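Local coordinates for PHB depolymerase (Penicillium funiculosum, PDB 2D81), which hydrolyses the ester bonds of the biopolyester polyhydroxybutyrate, as a depolymerase with a circularly permuted alpha/beta hydrolase fold, at residues K92-P106 and N124-P138. Sequence-based numbering, arbitrary orientation.
Sequences KIYMWTGSSDTTVGP and NVSYVTTTGAVHTFP. With NAG (2-acetamido-2-deoxy-beta-D-glucopyranose), chain B; RB3 ((1R)-3-{[(1R)-3-methoxy-1-methyl-3-oxopropyl]oxy}-1-methyl-3-oxopropyl (3R)-3-hydroxybutanoate), chain C.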
loop_
_atom_site.group_PDB
_atom_site.type_symbol
_atom_site.label_atom_id
_atom_site.label_comp_id
_atom_site.label_asym_id
_atom_site.label_seq_id
_atom_site.Cartn_x
_atom_site.Cartn_y
_atom_site.Cartn_z
ATOM N N LYS A 92 2.248 -12.066 7.595
ATOM C CA LYS A 92 0.809 -11.876 7.708
ATOM C C LYS A 92 0.341 -11.108 6.481
ATOM O O LYS A 92 0.849 -10.025 6.188
ATOM C CB LYS A 92 0.468 -11.088 8.977
ATOM C CG LYS A 92 0.959 -11.734 10.265
ATOM C CD LYS A 92 0.345 -13.107 10.467
ATOM C CE LYS A 92 -1.143 -13.014 10.761
ATOM N NZ LYS A 92 -1.390 -12.388 12.087
ATOM N N ILE A 93 -0.622 -11.673 5.759
ATOM C CA ILE A 93 -1.106 -11.052 4.534
ATOM C C ILE A 93 -2.607 -10.840 4.612
ATOM O O ILE A 93 -3.372 -11.785 4.817
ATOM C CB ILE A 93 -0.772 -11.921 3.300
ATOM C CG1 ILE A 93 0.743 -12.111 3.200
ATOM C CG2 ILE A 93 -1.302 -11.258 2.029
ATOM C CD1 ILE A 93 1.181 -13.024 2.074
ATOM N N TYR A 94 -3.012 -9.583 4.467
ATOM C CA TYR A 94 -4.415 -9.195 4.498
ATOM C C TYR A 94 -4.850 -8.769 3.100
ATOM O O TYR A 94 -4.148 -8.016 2.432
ATOM C CB TYR A 94 -4.618 -8.031 5.473
ATOM C CG TYR A 94 -6.007 -7.432 5.423
ATOM C CD1 TYR A 94 -7.051 -7.974 6.168
ATOM C CD2 TYR A 94 -6.281 -6.338 4.601
ATOM C CE1 TYR A 94 -8.335 -7.441 6.096
ATOM C CE2 TYR A 94 -7.560 -5.800 4.519
ATOM C CZ TYR A 94 -8.581 -6.357 5.270
ATOM O OH TYR A 94 -9.847 -5.833 5.185
ATOM N N MET A 95 -6.005 -9.257 2.663
ATOM C CA MET A 95 -6.542 -8.910 1.350
ATOM C C MET A 95 -8.026 -8.582 1.443
ATOM O O MET A 95 -8.768 -9.241 2.170
ATOM C CB MET A 95 -6.322 -10.064 0.368
ATOM C CG MET A 95 -4.868 -10.249 -0.027
ATOM S SD MET A 95 -4.605 -11.715 -1.034
ATOM C CE MET A 95 -4.453 -12.949 0.255
ATOM N N TRP A 96 -8.452 -7.555 0.711
ATOM C CA TRP A 96 -9.841 -7.103 0.746
ATOM C C TRP A 96 -10.335 -6.738 -0.641
ATOM O O TRP A 96 -9.603 -6.164 -1.444
ATOM C CB TRP A 96 -9.988 -5.874 1.652
ATOM C CG TRP A 96 -11.390 -5.315 1.678
ATOM C CD1 TRP A 96 -12.421 -5.721 2.480
ATOM C CD2 TRP A 96 -11.921 -4.276 0.841
ATOM N NE1 TRP A 96 -13.557 -5.003 2.193
ATOM C CE2 TRP A 96 -13.280 -4.109 1.192
ATOM C CE3 TRP A 96 -11.380 -3.471 -0.175
ATOM C CZ2 TRP A 96 -14.108 -3.167 0.567
ATOM C CZ3 TRP A 96 -12.207 -2.534 -0.798
ATOM C CH2 TRP A 96 -13.556 -2.391 -0.422
ATOM N N THR A 97 -11.590 -7.070 -0.914
ATOM C CA THR A 97 -12.256 -6.568 -2.101
ATOM C C THR A 97 -13.716 -6.270 -1.787
ATOM O O THR A 97 -14.320 -6.910 -0.923
ATOM C CB THR A 97 -12.184 -7.588 -3.253
ATOM O OG1 THR A 97 -12.816 -7.037 -4.417
ATOM C CG2 THR A 97 -12.881 -8.884 -2.864
ATOM N N GLY A 98 -14.272 -5.284 -2.479
ATOM C CA GLY A 98 -15.714 -5.111 -2.472
ATOM C C GLY A 98 -16.301 -6.055 -3.506
ATOM O O GLY A 98 -15.695 -6.277 -4.552
ATOM N N SER A 99 -17.469 -6.618 -3.226
ATOM C CA SER A 99 -18.054 -7.594 -4.140
ATOM C C SER A 99 -18.579 -6.915 -5.403
ATOM O O SER A 99 -18.748 -7.563 -6.435
ATOM C CB SER A 99 -19.187 -8.369 -3.453
ATOM O OG SER A 99 -20.327 -7.555 -3.249
ATOM N N SER A 100 -18.823 -5.608 -5.315
ATOM C CA SER A 100 -19.428 -4.855 -6.413
ATOM C C SER A 100 -18.397 -4.015 -7.157
ATOM O O SER A 100 -18.749 -3.161 -7.972
ATOM C CB SER A 100 -20.538 -3.943 -5.880
ATOM O OG SER A 100 -21.593 -4.694 -5.303
ATOM N N ASP A 101 -17.126 -4.260 -6.871
ATOM C CA ASP A 101 -16.029 -3.557 -7.526
ATOM C C ASP A 101 -15.854 -4.103 -8.949
ATOM O O ASP A 101 -15.553 -5.284 -9.141
ATOM C CB ASP A 101 -14.754 -3.748 -6.693
ATOM C CG ASP A 101 -13.554 -2.998 -7.244
ATOM O OD1 ASP A 101 -12.585 -2.818 -6.475
ATOM O OD2 ASP A 101 -13.560 -2.602 -8.428
ATOM N N THR A 102 -16.069 -3.246 -9.943
ATOM C CA THR A 102 -15.871 -3.632 -11.337
ATOM C C THR A 102 -14.762 -2.806 -11.977
ATOM O O THR A 102 -14.632 -2.756 -13.203
ATOM C CB THR A 102 -17.169 -3.463 -12.162
ATOM O OG1 THR A 102 -17.651 -2.118 -12.040
ATOM C CG2 THR A 102 -18.235 -4.433 -11.676
ATOM N N THR A 103 -13.960 -2.164 -11.135
ATOM C CA THR A 103 -12.812 -1.395 -11.594
ATOM C C THR A 103 -11.551 -2.251 -11.515
ATOM O O THR A 103 -10.772 -2.313 -12.466
ATOM C CB THR A 103 -12.619 -0.137 -10.738
ATOM O OG1 THR A 103 -13.781 0.696 -10.848
ATOM C CG2 THR A 103 -11.392 0.634 -11.195
ATOM N N VAL A 104 -11.348 -2.902 -10.372
ATOM C CA VAL A 104 -10.363 -3.974 -10.272
ATOM C C VAL A 104 -11.109 -5.294 -10.094
ATOM O O VAL A 104 -11.293 -6.028 -11.059
ATOM C CB VAL A 104 -9.388 -3.738 -9.093
ATOM C CG1 VAL A 104 -8.380 -4.879 -9.007
ATOM C CG2 VAL A 104 -8.652 -2.420 -9.295
ATOM N N GLY A 105 -11.563 -5.588 -8.878
ATOM C CA GLY A 105 -12.618 -6.576 -8.725
ATOM C C GLY A 105 -12.254 -7.891 -8.063
ATOM O O GLY A 105 -11.078 -8.254 -7.999
ATOM N N PRO A 106 -13.259 -8.637 -7.570
ATOM C CA PRO A 106 -13.068 -9.927 -6.901
ATOM C C PRO A 106 -12.242 -10.907 -7.729
ATOM O O PRO A 106 -11.412 -11.631 -7.189
ATOM C CB PRO A 106 -14.499 -10.424 -6.685
ATOM C CG PRO A 106 -15.274 -9.162 -6.537
ATOM C CD PRO A 106 -14.690 -8.283 -7.613
ATOM N N ASN A 124 -2.065 -17.585 8.239
ATOM C CA ASN A 124 -1.677 -16.181 8.370
ATOM C C ASN A 124 -2.171 -15.303 7.224
ATOM O O ASN A 124 -1.699 -14.178 7.045
ATOM C CB ASN A 124 -0.156 -16.047 8.491
ATOM C CG ASN A 124 0.336 -16.305 9.899
ATOM O OD1 ASN A 124 -0.422 -16.159 10.856
ATOM N ND2 ASN A 124 1.609 -16.665 10.029
ATOM N N VAL A 125 -3.125 -15.816 6.456
ATOM C CA VAL A 125 -3.760 -15.034 5.397
ATOM C C VAL A 125 -5.211 -14.743 5.774
ATOM O O VAL A 125 -5.939 -15.642 6.186
ATOM C CB VAL A 125 -3.745 -15.797 4.050
ATOM C CG1 VAL A 125 -4.458 -14.979 2.978
ATOM C CG2 VAL A 125 -2.314 -16.083 3.628
ATOM N N SER A 126 -5.627 -13.487 5.636
ATOM C CA SER A 126 -7.036 -13.137 5.778
ATOM C C SER A 126 -7.535 -12.488 4.494
ATOM O O SER A 126 -7.021 -11.454 4.077
ATOM C CB SER A 126 -7.237 -12.173 6.948
ATOM O OG SER A 126 -8.601 -11.792 7.064
ATOM N N TYR A 127 -8.530 -13.104 3.868
ATOM C CA TYR A 127 -9.112 -12.550 2.655
ATOM C C TYR A 127 -10.569 -12.215 2.934
ATOM O O TYR A 127 -11.363 -13.094 3.283
ATOM C CB TYR A 127 -9.005 -13.563 1.508
ATOM C CG TYR A 127 -9.427 -13.042 0.148
ATOM C CD1 TYR A 127 -10.774 -12.939 -0.201
ATOM C CD2 TYR A 127 -8.473 -12.684 -0.805
ATOM C CE1 TYR A 127 -11.160 -12.495 -1.474
ATOM C CE2 TYR A 127 -8.847 -12.241 -2.074
ATOM C CZ TYR A 127 -10.190 -12.151 -2.401
ATOM O OH TYR A 127 -10.558 -11.730 -3.659
ATOM N N VAL A 128 -10.907 -10.940 2.787
ATOM C CA VAL A 128 -12.225 -10.440 3.163
ATOM C C VAL A 128 -12.943 -9.800 1.979
ATOM O O VAL A 128 -12.351 -9.030 1.216
ATOM C CB VAL A 128 -12.110 -9.400 4.295
ATOM C CG1 VAL A 128 -13.485 -8.859 4.655
ATOM C CG2 VAL A 128 -11.452 -10.033 5.508
ATOM N N THR A 129 -14.223 -10.129 1.828
ATOM C CA THR A 129 -15.068 -9.472 0.841
ATOM C C THR A 129 -16.187 -8.726 1.554
ATOM O O THR A 129 -16.900 -9.302 2.375
ATOM C CB THR A 129 -15.697 -10.494 -0.132
ATOM O OG1 THR A 129 -14.656 -11.222 -0.797
ATOM C CG2 THR A 129 -16.556 -9.786 -1.172
ATOM N N THR A 130 -16.333 -7.442 1.249
ATOM C CA THR A 130 -17.470 -6.680 1.752
ATOM C C THR A 130 -18.559 -6.649 0.690
ATOM O O THR A 130 -18.364 -6.124 -0.407
ATOM C CB THR A 130 -17.069 -5.238 2.112
ATOM O OG1 THR A 130 -16.146 -5.263 3.210
ATOM C CG2 THR A 130 -18.293 -4.422 2.505
ATOM N N THR A 131 -19.706 -7.227 1.026
ATOM C CA THR A 131 -20.819 -7.328 0.093
ATOM C C THR A 131 -21.354 -5.945 -0.264
ATOM O O THR A 131 -21.708 -5.165 0.619
ATOM C CB THR A 131 -21.965 -8.164 0.699
ATOM O OG1 THR A 131 -21.484 -9.482 1.002
ATOM C CG2 THR A 131 -23.126 -8.263 -0.279
ATOM N N GLY A 132 -21.408 -5.648 -1.559
ATOM C CA GLY A 132 -22.012 -4.406 -2.006
ATOM C C GLY A 132 -21.052 -3.241 -2.179
ATOM O O GLY A 132 -21.413 -2.219 -2.766
ATOM N N ALA A 133 -19.830 -3.384 -1.674
ATOM C CA ALA A 133 -18.846 -2.311 -1.772
ATOM C C ALA A 133 -18.259 -2.240 -3.178
ATOM O O ALA A 133 -17.977 -3.268 -3.797
ATOM C CB ALA A 133 -17.732 -2.528 -0.749
ATOM N N VAL A 134 -18.078 -1.024 -3.683
ATOM C CA VAL A 134 -17.455 -0.836 -4.987
ATOM C C VAL A 134 -15.970 -0.528 -4.823
ATOM O O VAL A 134 -15.392 -0.758 -3.756
ATOM C CB VAL A 134 -18.127 0.316 -5.770
ATOM C CG1 VAL A 134 -19.607 0.010 -5.968
ATOM C CG2 VAL A 134 -17.948 1.633 -5.030
ATOM N N HIS A 135 -15.353 -0.006 -5.879
ATOM C CA HIS A 135 -13.959 0.397 -5.813
ATOM C C HIS A 135 -13.802 1.682 -4.998
ATOM O O HIS A 135 -14.004 2.785 -5.505
ATOM C CB HIS A 135 -13.409 0.616 -7.218
ATOM C CG HIS A 135 -11.916 0.643 -7.272
ATOM N ND1 HIS A 135 -11.146 -0.484 -7.074
ATOM C CD2 HIS A 135 -11.048 1.663 -7.462
ATOM C CE1 HIS A 135 -9.868 -0.156 -7.138
ATOM N NE2 HIS A 135 -9.782 1.141 -7.372
ATOM N N THR A 136 -13.437 1.525 -3.731
ATOM C CA THR A 136 -13.312 2.647 -2.813
ATOM C C THR A 136 -12.614 2.116 -1.563
ATOM O O THR A 136 -12.608 0.904 -1.330
ATOM C CB THR A 136 -14.711 3.196 -2.439
ATOM O OG1 THR A 136 -14.572 4.455 -1.767
ATOM C CG2 THR A 136 -15.441 2.218 -1.524
ATOM N N PHE A 137 -12.015 2.999 -0.770
ATOM C CA PHE A 137 -11.411 2.558 0.485
ATOM C C PHE A 137 -12.505 2.379 1.534
ATOM O O PHE A 137 -13.248 3.312 1.823
ATOM C CB PHE A 137 -10.388 3.572 0.999
ATOM C CG PHE A 137 -9.478 3.008 2.051
ATOM C CD1 PHE A 137 -8.224 2.513 1.710
ATOM C CD2 PHE A 137 -9.903 2.904 3.370
ATOM C CE1 PHE A 137 -7.409 1.920 2.666
ATOM C CE2 PHE A 137 -9.093 2.310 4.337
ATOM C CZ PHE A 137 -7.840 1.816 3.980
ATOM N N PRO A 138 -12.606 1.179 2.127
ATOM C CA PRO A 138 -13.626 0.900 3.144
ATOM C C PRO A 138 -13.308 1.398 4.556
ATOM O O PRO A 138 -12.321 0.981 5.160
ATOM C CB PRO A 138 -13.744 -0.616 3.092
ATOM C CG PRO A 138 -12.314 -1.029 2.862
ATOM C CD PRO A 138 -11.838 -0.041 1.801
HETATM C C1 NAG B . 2.258 -16.579 11.325
HETATM C C2 NAG B . 3.618 -17.299 11.282
HETATM C C3 NAG B . 4.412 -17.090 12.588
HETATM C C4 NAG B . 4.372 -15.635 13.082
HETATM C C5 NAG B . 2.941 -15.108 13.057
HETATM C C6 NAG B . 2.821 -13.657 13.479
HETATM C C7 NAG B . 4.108 -19.438 10.254
HETATM C C8 NAG B . 4.173 -20.936 10.507
HETATM N N2 NAG B . 3.373 -18.718 11.097
HETATM O O3 NAG B . 5.767 -17.461 12.379
HETATM O O4 NAG B . 4.870 -15.576 14.409
HETATM O O5 NAG B . 2.416 -15.215 11.722
HETATM O O6 NAG B . 1.544 -13.399 14.046
HETATM O O7 NAG B . 4.719 -18.950 9.303
HETATM O O1M RB3 C . -9.202 2.815 -11.612
HETATM C C1A RB3 C . -8.174 2.870 -10.903
HETATM O O1A RB3 C . -7.573 3.912 -10.562
HETATM C C2A RB3 C . -7.602 1.539 -10.408
HETATM C C3A RB3 C . -6.144 1.365 -10.839
HETATM C C4A RB3 C . -5.645 0.010 -10.332
HETATM O O3A RB3 C . -6.069 1.398 -12.274
HETATM C C1B RB3 C . -4.954 2.037 -12.722
HETATM O O1B RB3 C . -3.955 2.135 -12.011
HETATM C C2B RB3 C . -4.978 2.633 -14.132
HETATM C C3B RB3 C . -3.586 2.981 -14.668
HETATM C C4B RB3 C . -2.718 1.730 -14.821
HETATM O O3B RB3 C . -3.725 3.596 -15.959
HETATM C C1C RB3 C . -3.948 4.936 -15.875
HETATM O O1C RB3 C . -4.614 5.399 -14.950
HETATM C C2C RB3 C . -3.372 5.854 -16.956
HETATM C C3C RB3 C . -4.485 6.612 -17.683
HETATM C C4C RB3 C . -3.900 7.504 -18.780
HETATM O O3C RB3 C . -5.413 5.680 -18.241
HETATM O O HOH W 1 -13.374 -2.891 -3.861
HETATM O O HOH W 2 -12.817 -12.890 -4.549
#
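Pro138 lies across the indole of Trp96, its CG 3.5 Å from the centroid of the six-membered ring and almost on the ring normal, a CH-pi contact suited to a flat aromatic and a rigid, puckered ring. With CG of Trp96 anti to its backbone N (chi1 177°), the indole reaches past its own strand, and CZ2 also meets CB of Ala133. In the ring plane, NE1 of Trp96 donates a nearly straight bond to OG1 of Thr130 (2.8 Å). A leucine in place of Trp96 would probably leave Thr130 OG1 without this donor and open a gap beneath Pro138. On the other face of the sheet, Met95 lays CB against Tyr127 CD2 and turns its sulfur to the ring edge, a Met-aromatic contact covered by Met109 of helix 106-116. Between these layers, strands 92-98 and 125-130 run parallel, 13° apart, joined by a ladder of backbone hydrogen bonds from Ile93 to Ser99. Gly98 suits the strand end because a side chain would strike Ala133 O. Beyond it, Ser99 OG accepts from Gly132 N at 2.8 Å, tying the type I turn Gly98-Asp101 to the type II turn Thr130-Ala133. At the polar edge His135 ND1 donates to Asp101 OD1 (2.8 Å), on the syn side but tilted out of the carboxylate plane; Asp101 OD2 accepts from Thr103 N, an Asx turn, and from Val104 N, completing an Asx motif that holds the carboxylate's rotation. Thr103 CG2 sits over the imidazole face, and both residues line the pocket of the bound hydroxybutyrate trimer. This is a beta-alpha-beta crossover whose strand-end loops bring together an aspartate and a histidine, as in alpha/beta hydrolases.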